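Local coordinates for protein restrictocin (Aspergillus restrictus, PDB 1AQZ) that is a ribotoxin, a highly specific fungal ribonuclease that inactivates ribosomes by cleaving their RNA and can enter cells, at residues H103-K106 with F107-K111. Numbering follows the deposited sequence.
Sequences HDYK and FDSKK
Ser109 folds back on Lys106, and the carbonyl oxygen of that lysine takes two hydrogen bonds from the serine. CB of Ser109 lies 3.2 Å from Lys106 O and 3.9 Å from CB of Lys106. Beyond it, OG donates a hydrogen bond to Lys106 O at 2.6 Å, almost in line with the carbonyl (C=O...OG angle 161°). A chi1 of 64°, which sets OG between the serine's own N and carbonyl carbon, brings the hydroxyl to the same acceptor as the backbone: Ser109 N gives Lys106 O a 3.0 Å hydrogen bond from well above the carbonyl plane. OG in turn accepts a hydrogen bond from Glu114 N, so the hydroxyl ties the turn to the chain that follows.

The Tyr105 ring flanks the turn, with CD2 3.8 Å from Phe107 N and CE2 4.0 Å from Phe107 CA. Its OH hydrogen-bonds to Glu114 O, while Lys106, its chain bent at chi2 and chi3, carries NZ to a salt bridge with the Glu114 carboxylate. The Phe107 side chain packs against Pro37 and Phe96. The backbone is a type I beta turn from Lys106 to Ser109, reinforced by its serine hydroxyl, in the long surface loop joining strands 92-97 and 119-125 of the ribonuclease fold's central antiparallel sheet.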
loop_
_atom_site.group_PDB
_atom_site.type_symbol
_atom_site.label_atom_id
_atom_site.label_comp_id
_atom_site.label_asym_id
_atom_site.label_seq_id
_atom_site.Cartn_x
_atom_site.Cartn_y
_atom_site.Cartn_z
ATOM N N HIS A 103 -2.987 -15.097 -0.271
ATOM C CA HIS A 103 -2.113 -15.472 -1.377
ATOM C C HIS A 103 -1.242 -14.264 -1.819
ATOM O O HIS A 103 -1.589 -13.052 -1.623
ATOM C CB HIS A 103 -2.881 -16.047 -2.591
ATOM C CG HIS A 103 -3.379 -15.008 -3.555
ATOM N ND1 HIS A 103 -4.598 -14.388 -3.423
ATOM C CD2 HIS A 103 -2.851 -14.520 -4.700
ATOM C CE1 HIS A 103 -4.811 -13.569 -4.433
ATOM N NE2 HIS A 103 -3.760 -13.634 -5.223
ATOM N N ASP A 104 -0.076 -14.616 -2.330
ATOM C CA ASP A 104 0.894 -13.631 -2.800
ATOM C C ASP A 104 0.583 -13.102 -4.188
ATOM O O ASP A 104 0.472 -13.880 -5.136
ATOM C CB ASP A 104 2.269 -14.225 -2.777
ATOM C CG ASP A 104 2.791 -14.453 -1.356
ATOM O OD1 ASP A 104 2.620 -13.590 -0.495
ATOM O OD2 ASP A 104 3.424 -15.493 -1.113
ATOM N N TYR A 105 0.390 -11.793 -4.312
ATOM C CA TYR A 105 0.096 -11.178 -5.600
ATOM C C TYR A 105 1.219 -11.395 -6.675
ATOM O O TYR A 105 2.416 -11.229 -6.401
ATOM C CB TYR A 105 -0.131 -9.716 -5.329
ATOM C CG TYR A 105 -0.513 -8.978 -6.552
ATOM C CD1 TYR A 105 -1.801 -9.075 -7.068
ATOM C CD2 TYR A 105 0.422 -8.162 -7.228
ATOM C CE1 TYR A 105 -2.155 -8.369 -8.239
ATOM C CE2 TYR A 105 0.065 -7.463 -8.405
ATOM C CZ TYR A 105 -1.222 -7.582 -8.888
ATOM O OH TYR A 105 -1.579 -6.938 -10.052
ATOM N N LYS A 106 0.864 -11.744 -7.905
ATOM C CA LYS A 106 1.890 -11.979 -8.952
ATOM C C LYS A 106 2.341 -10.628 -9.495
ATOM O O LYS A 106 1.773 -10.122 -10.481
ATOM C CB LYS A 106 1.306 -12.866 -10.056
ATOM C CG LYS A 106 1.180 -14.308 -9.602
ATOM C CD LYS A 106 -0.287 -14.805 -9.604
ATOM C CE LYS A 106 -0.847 -14.990 -8.152
ATOM N NZ LYS A 106 -2.339 -15.243 -8.063
ATOM N N PHE A 107 3.353 -10.036 -8.860
ATOM C CA PHE A 107 3.814 -8.694 -9.203
ATOM C C PHE A 107 4.389 -8.528 -10.558
ATOM O O PHE A 107 4.473 -7.424 -11.008
ATOM C CB PHE A 107 4.763 -8.175 -8.152
ATOM C CG PHE A 107 6.015 -8.942 -8.087
ATOM C CD1 PHE A 107 6.994 -8.732 -9.043
ATOM C CD2 PHE A 107 6.199 -9.908 -7.116
ATOM C CE1 PHE A 107 8.153 -9.468 -9.052
ATOM C CE2 PHE A 107 7.360 -10.671 -7.097
ATOM C CZ PHE A 107 8.350 -10.439 -8.092
ATOM N N ASP A 108 4.814 -9.601 -11.220
ATOM C CA ASP A 108 5.344 -9.449 -12.580
ATOM C C ASP A 108 4.307 -9.808 -13.642
ATOM O O ASP A 108 4.610 -9.778 -14.844
ATOM C CB ASP A 108 6.632 -10.254 -12.801
ATOM C CG ASP A 108 7.937 -9.408 -12.646
ATOM O OD1 ASP A 108 7.924 -8.175 -12.696
ATOM O OD2 ASP A 108 9.015 -9.986 -12.446
ATOM N N SER A 109 3.073 -10.085 -13.215
ATOM C CA SER A 109 2.005 -10.422 -14.134
ATOM C C SER A 109 1.696 -9.229 -15.059
ATOM O O SER A 109 1.529 -8.075 -14.617
ATOM C CB SER A 109 0.756 -10.866 -13.368
ATOM O OG SER A 109 0.217 -9.821 -12.563
ATOM N N LYS A 110 1.682 -9.494 -16.356
ATOM C CA LYS A 110 1.397 -8.481 -17.359
ATOM C C LYS A 110 0.584 -9.236 -18.386
ATOM O O LYS A 110 0.876 -10.383 -18.690
ATOM C CB LYS A 110 2.689 -7.960 -17.977
ATOM C CG LYS A 110 2.443 -6.805 -18.905
ATOM C CD LYS A 110 3.694 -6.054 -19.259
ATOM C CE LYS A 110 3.311 -4.833 -20.076
ATOM N NZ LYS A 110 2.199 -4.095 -19.400
ATOM N N LYS A 111 -0.436 -8.591 -18.917
ATOM C CA LYS A 111 -1.363 -9.242 -19.862
ATOM C C LYS A 111 -1.477 -10.789 -19.828
ATOM O O LYS A 111 -0.703 -11.519 -20.470
ATOM C CB LYS A 111 -1.267 -8.639 -21.272
ATOM C CG LYS A 111 -2.138 -7.356 -21.430
ATOM C CD LYS A 111 -2.284 -6.508 -20.102
ATOM C CE LYS A 111 -3.446 -6.979 -19.171
ATOM N NZ LYS A 111 -3.433 -6.347 -17.818
#